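Local coordinates for protein novel immune-type receptor 11 (Ictalurus punctatus, PDB 2QTE) that probably acts as a cell-surface immune receptor of bony fish, recognising allogeneic targets through an immunoglobulin variable-like extracellular domain, at residues K9-K12 with R13-V17; S68-N72 with D73-D77. The protein carries 1 engineered substitution. All coordinates share one frame; numbering follows the deposited sequence.

Contact 1 of 2, residues K9-K12 with R13-V17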
loop_
_atom_site.group_PDB
_atom_site.type_symbol
_atom_site.label_atom_id
_atom_site.label_comp_id
_atom_site.label_asym_id
_atom_site.label_seq_id
_atom_site.Cartn_x
_atom_site.Cartn_y
_atom_site.Cartn_z
ATOM N N LYS A 9 5.249 -16.704 1.850
ATOM C CA LYS A 9 4.519 -17.914 2.230
ATOM C C LYS A 9 4.141 -18.644 0.963
ATOM O O LYS A 9 3.474 -18.078 0.086
ATOM C CB LYS A 9 3.275 -17.554 3.031
ATOM C CG LYS A 9 3.566 -17.281 4.510
ATOM C CD LYS A 9 2.477 -17.817 5.437
ATOM C CE LYS A 9 2.746 -17.426 6.908
ATOM N NZ LYS A 9 3.433 -18.491 7.721
ATOM N N THR A 10 4.621 -19.881 0.852
ATOM C CA THR A 10 4.351 -20.721 -0.309
ATOM C C THR A 10 3.415 -21.813 0.107
ATOM O O THR A 10 3.697 -22.544 1.036
ATOM C CB THR A 10 5.621 -21.355 -0.854
ATOM O OG1 THR A 10 6.631 -20.350 -0.989
ATOM C CG2 THR A 10 5.347 -21.991 -2.203
ATOM N N VAL A 11 2.282 -21.901 -0.573
ATOM C CA VAL A 11 1.221 -22.803 -0.202
ATOM C C VAL A 11 0.756 -23.561 -1.447
ATOM O O VAL A 11 0.977 -23.105 -2.569
ATOM C CB VAL A 11 0.008 -22.047 0.435
ATOM C CG1 VAL A 11 0.434 -21.237 1.678
ATOM C CG2 VAL A 11 -0.711 -21.151 -0.602
ATOM N N LYS A 12 0.128 -24.724 -1.238
ATOM C CA LYS A 12 -0.613 -25.415 -2.310
ATOM C C LYS A 12 -2.137 -25.140 -2.243
ATOM O O LYS A 12 -2.674 -24.801 -1.180
ATOM C CB LYS A 12 -0.357 -26.918 -2.224
ATOM C CG LYS A 12 1.129 -27.266 -2.153
ATOM C CD LYS A 12 1.380 -28.718 -1.921
ATOM C CE LYS A 12 2.813 -29.093 -2.401
ATOM N NZ LYS A 12 3.795 -28.834 -1.313
ATOM N N ARG A 13 -2.822 -25.294 -3.385
ATOM C CA ARG A 13 -4.263 -25.301 -3.453
ATOM C C ARG A 13 -4.848 -26.110 -2.281
ATOM O O ARG A 13 -4.424 -27.233 -2.020
ATOM C CB ARG A 13 -4.703 -25.902 -4.806
ATOM C CG ARG A 13 -6.209 -25.976 -5.077
ATOM C CD ARG A 13 -6.793 -24.590 -5.336
ATOM N NE ARG A 13 -8.165 -24.585 -5.870
ATOM C CZ ARG A 13 -9.277 -24.783 -5.157
ATOM N NH1 ARG A 13 -9.219 -25.040 -3.852
ATOM N NH2 ARG A 13 -10.464 -24.735 -5.754
ATOM N N GLY A 14 -5.769 -25.496 -1.547
ATOM C CA GLY A 14 -6.495 -26.180 -0.496
ATOM C C GLY A 14 -5.821 -26.166 0.852
ATOM O O GLY A 14 -6.369 -26.704 1.804
ATOM N N GLU A 15 -4.649 -25.538 0.926
ATOM C CA GLU A 15 -3.902 -25.395 2.190
ATOM C C GLU A 15 -4.508 -24.321 3.140
ATOM O O GLU A 15 -5.166 -23.384 2.694
ATOM C CB GLU A 15 -2.414 -25.133 1.846
ATOM C CG GLU A 15 -1.471 -24.831 3.009
ATOM C CD GLU A 15 0.001 -25.003 2.663
ATOM O OE1 GLU A 15 0.348 -25.394 1.517
ATOM O OE2 GLU A 15 0.812 -24.759 3.575
ATOM N N ASN A 16 -4.367 -24.513 4.446
ATOM C CA ASN A 16 -4.806 -23.479 5.374
ATOM C C ASN A 16 -3.654 -22.578 5.683
ATOM O O ASN A 16 -2.527 -23.040 5.858
ATOM C CB ASN A 16 -5.422 -24.046 6.657
ATOM C CG ASN A 16 -6.507 -25.044 6.367
ATOM O OD1 ASN A 16 -7.234 -24.903 5.391
ATOM N ND2 ASN A 16 -6.588 -26.070 7.167
ATOM N N VAL A 17 -3.907 -21.280 5.718
ATOM C CA VAL A 17 -2.825 -20.364 5.982
ATOM C C VAL A 17 -3.217 -19.216 6.917
ATOM O O VAL A 17 -4.366 -18.761 6.925
ATOM C CB VAL A 17 -2.156 -19.855 4.663
ATOM C CG1 VAL A 17 -3.183 -19.392 3.632
ATOM C CG2 VAL A 17 -1.139 -18.736 4.963
HETATM O O HOH W 1 1.572 -27.870 1.132
#
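Lys12 and Glu15 are the ends of a type II beta turn that folds residues 9-12 back against residues 13-17, the two directions 143° apart, with Glu15 N bonded to Lys12 O at 3.0 Å. Gly14 takes the third position of the turn with a positive phi, as the type II geometry prefers.

The side chain of Glu15 adds a second bond beside the turn. Its CG stands opposite the backbone N (chi1 175°) and the chain runs on extended, which carries the carboxylate back toward Val11 and Lys12, just past the end of strand 7-10. There Glu15 OE1 accepts Lys12 N at 2.8 Å in a nearly straight bond, received on the anti side and 31° out of the carboxylate plane. The backbone of Lys12 is thus gripped twice by one residue, N by the carboxylate and O by the amide. Glu15 OE1 also takes a hydrogen from a water at 2.8 Å, and that water reaches Lys12 NZ weakly. Lys12 NZ itself stays 5.6 Å from Glu15 OE1, so any attraction between these opposite charges acts at a distance.

The carboxylate lies against Val11, with Val11 CB 3.5 Å from Glu15 OE1. Apolar contacts flank the turn: Val11 CG1 reaches Val17 CB at 4.2 Å. Farther along, Lys9 lends only its aliphatic part, Lys9 CD resting on Val17 CG2 at 3.8 Å as the two side chains cross at a slant. Val11 and Val17 are buried, and Leu109 of strand 100-110 touches both.

The result is a beta turn reinforced by a side-chain-to-backbone bond, set in the link by which a V-set domain passes from its first edge strand, 7-10, to strand 17-19 of the other sheet.

Contact 2 of 2, residues S68-N72 with D73-D77; sequences SMTVN and DQKFD
Asp73 and Gln74 carry the chain round from Asn72, and strand 76-80 then returns antiparallel to strand 67-71. At Gln74 the backbone N meets Asn72 OD1 at 2.7 Å, in the plane of the amide carbonyl. Asn72 reaches it because its CG sits between the backbone N and the carbonyl carbon (chi1 59°), swinging the amide over the turn.

Lys75 comes next, and its N makes a weak, bent bond of 2.8 Å to Asn72 OD1. One amide oxygen therefore holds two successive backbone N-H groups, while Lys75 O receives Asn72 N at 3.1 Å. The lysine chain stretches out alongside Thr70, Lys75 CD lying 4.0 Å from Thr70 CG2, and crosses the Asn72 amide on the way.

Phe76 pairs with Val71 at a non-hydrogen-bonded position. Over one face of its ring Met69 places its methyl: Met69 CE is 3.6 Å from the Phe76 centroid and only 3° off the normal, a CH-pi contact centred on the ring. A bend at chi3 (72°) brings CE there, and SD also lies over that face in a Met-aromatic contact. Val71 CG2 approaches the ring obliquely, 3.7 Å from Phe76 CD1. The ring also meets Trp34, whose NE1 is hydrogen-bonded to Phe76 O.

Asp77 closes the register with Thr70: Thr70 N bonds to Asp77 O, and Asp77 N to Thr70 O, each at 2.9 Å. Asp77 OD1 accepts Cys21 N, from the segment just after strand 17-19.

Chemically, the hairpin divides its work. Asn72 supplies from a side chain the acceptor that orders the turn's N-H groups, whereas Met69 and Phe76 are buried in the interior, with Val71 beside them on the same face, where the contacts are apolar and CH-pi, probably held mainly by dispersion.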
loop_
_atom_site.group_PDB
_atom_site.type_symbol
_atom_site.label_atom_id
_atom_site.label_comp_id
_atom_site.label_asym_id
_atom_site.label_seq_id
_atom_site.Cartn_x
_atom_site.Cartn_y
_atom_site.Cartn_z
ATOM N N SER A 68 -10.962 -15.288 7.551
ATOM C CA SER A 68 -11.359 -14.943 8.921
ATOM C C SER A 68 -10.154 -14.271 9.508
ATOM O O SER A 68 -9.148 -14.081 8.816
ATOM C CB SER A 68 -11.724 -16.166 9.760
ATOM O OG SER A 68 -10.673 -17.107 9.815
ATOM N N MET A 69 -10.261 -13.858 10.757
ATOM C CA MET A 69 -9.126 -13.290 11.459
ATOM C C MET A 69 -9.113 -13.787 12.880
ATOM O O MET A 69 -10.131 -14.216 13.416
ATOM C CB MET A 69 -9.222 -11.760 11.486
ATOM C CG MET A 69 -9.048 -11.073 10.157
ATOM S SD MET A 69 -8.595 -9.331 10.248
ATOM C CE MET A 69 -6.929 -9.577 10.799
ATOM N N THR A 70 -7.924 -13.746 13.466
ATOM C CA THR A 70 -7.735 -13.898 14.886
ATOM C C THR A 70 -7.380 -12.521 15.421
ATOM O O THR A 70 -6.308 -11.970 15.099
ATOM C CB THR A 70 -6.640 -14.922 15.097
ATOM O OG1 THR A 70 -7.092 -16.167 14.532
ATOM C CG2 THR A 70 -6.318 -15.127 16.607
ATOM N N VAL A 71 -8.294 -11.922 16.185
ATOM C CA VAL A 71 -8.054 -10.590 16.726
ATOM C C VAL A 71 -8.115 -10.657 18.249
ATOM O O VAL A 71 -9.130 -11.079 18.810
ATOM C CB VAL A 71 -9.065 -9.567 16.183
ATOM C CG1 VAL A 71 -8.857 -8.169 16.801
ATOM C CG2 VAL A 71 -9.017 -9.550 14.597
ATOM N N ASN A 72 -7.021 -10.262 18.902
ATOM C CA ASN A 72 -6.979 -10.125 20.350
ATOM C C ASN A 72 -6.029 -8.978 20.798
ATOM O O ASN A 72 -5.742 -8.082 20.017
ATOM C CB ASN A 72 -6.668 -11.465 21.037
ATOM C CG ASN A 72 -5.338 -12.086 20.617
ATOM O OD1 ASN A 72 -4.294 -11.424 20.560
ATOM N ND2 ASN A 72 -5.366 -13.387 20.359
ATOM N N ASP A 73 -5.578 -8.993 22.048
ATOM C CA ASP A 73 -4.647 -7.969 22.548
ATOM C C ASP A 73 -3.282 -8.028 21.862
ATOM O O ASP A 73 -2.486 -7.076 21.921
ATOM C CB ASP A 73 -4.453 -8.125 24.067
ATOM C CG ASP A 73 -5.505 -7.371 24.890
ATOM O OD1 ASP A 73 -5.762 -7.826 26.040
ATOM O OD2 ASP A 73 -6.077 -6.341 24.412
ATOM N N GLN A 74 -3.002 -9.166 21.231
ATOM C CA GLN A 74 -1.677 -9.399 20.709
ATOM C C GLN A 74 -1.671 -9.606 19.205
ATOM O O GLN A 74 -0.629 -9.413 18.573
ATOM C CB GLN A 74 -0.994 -10.561 21.439
ATOM C CG GLN A 74 -0.732 -10.282 22.964
ATOM C CD GLN A 74 -1.879 -10.756 23.874
ATOM O OE1 GLN A 74 -2.863 -10.038 24.111
ATOM N NE2 GLN A 74 -1.748 -11.980 24.382
ATOM N N LYS A 75 -2.822 -9.953 18.629
ATOM C CA LYS A 75 -2.858 -10.470 17.259
ATOM C C LYS A 75 -3.844 -9.762 16.375
ATOM O O LYS A 75 -4.934 -9.399 16.804
ATOM C CB LYS A 75 -3.233 -11.958 17.269
ATOM C CG LYS A 75 -2.213 -12.864 17.913
ATOM C CD LYS A 75 -2.660 -14.309 17.870
ATOM C CE LYS A 75 -1.673 -15.183 18.594
ATOM N NZ LYS A 75 -1.714 -16.591 18.101
ATOM N N PHE A 76 -3.484 -9.589 15.115
ATOM C CA PHE A 76 -4.447 -9.141 14.155
ATOM C C PHE A 76 -4.159 -9.983 12.920
ATOM O O PHE A 76 -3.734 -9.465 11.871
ATOM C CB PHE A 76 -4.247 -7.647 13.946
ATOM C CG PHE A 76 -5.284 -6.994 13.085
ATOM C CD1 PHE A 76 -6.617 -6.933 13.488
ATOM C CD2 PHE A 76 -4.929 -6.397 11.879
ATOM C CE1 PHE A 76 -7.574 -6.336 12.703
ATOM C CE2 PHE A 76 -5.903 -5.796 11.088
ATOM C CZ PHE A 76 -7.218 -5.757 11.492
ATOM N N ASP A 77 -4.325 -11.292 13.064
ATOM C CA ASP A 77 -3.838 -12.223 12.014
ATOM C C ASP A 77 -4.945 -12.635 11.060
ATOM O O ASP A 77 -6.045 -12.913 11.483
ATOM C CB ASP A 77 -3.228 -13.466 12.621
ATOM C CG ASP A 77 -2.163 -13.159 13.676
ATOM O OD1 ASP A 77 -1.617 -12.024 13.695
ATOM O OD2 ASP A 77 -1.843 -14.079 14.445
#

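Along the chain contact 1 closes before contact 2 opens, and both belong to one immunoglobulin V-set domain. Their centres lie 20 Å apart, and their nearest atoms, about 7 Å from each other, do not touch. Strand 17-19, into which residues 13-17 lead, borders strand 76-80, so the three-stranded sheet 17-19, 76-80, 67-71 connects both. Contact 1 passes from strand 7-10, at one edge of the six-stranded sheet, to this smaller sheet; contact 2 is the hairpin joining two of its strands, 67-71 and 76-80. The Cys21-Cys93 disulfide ties the strand 17-19 region to strand 89-97 of the larger sheet. One turn thus passes between the sheets of the variable-type sandwich; the other stays in one.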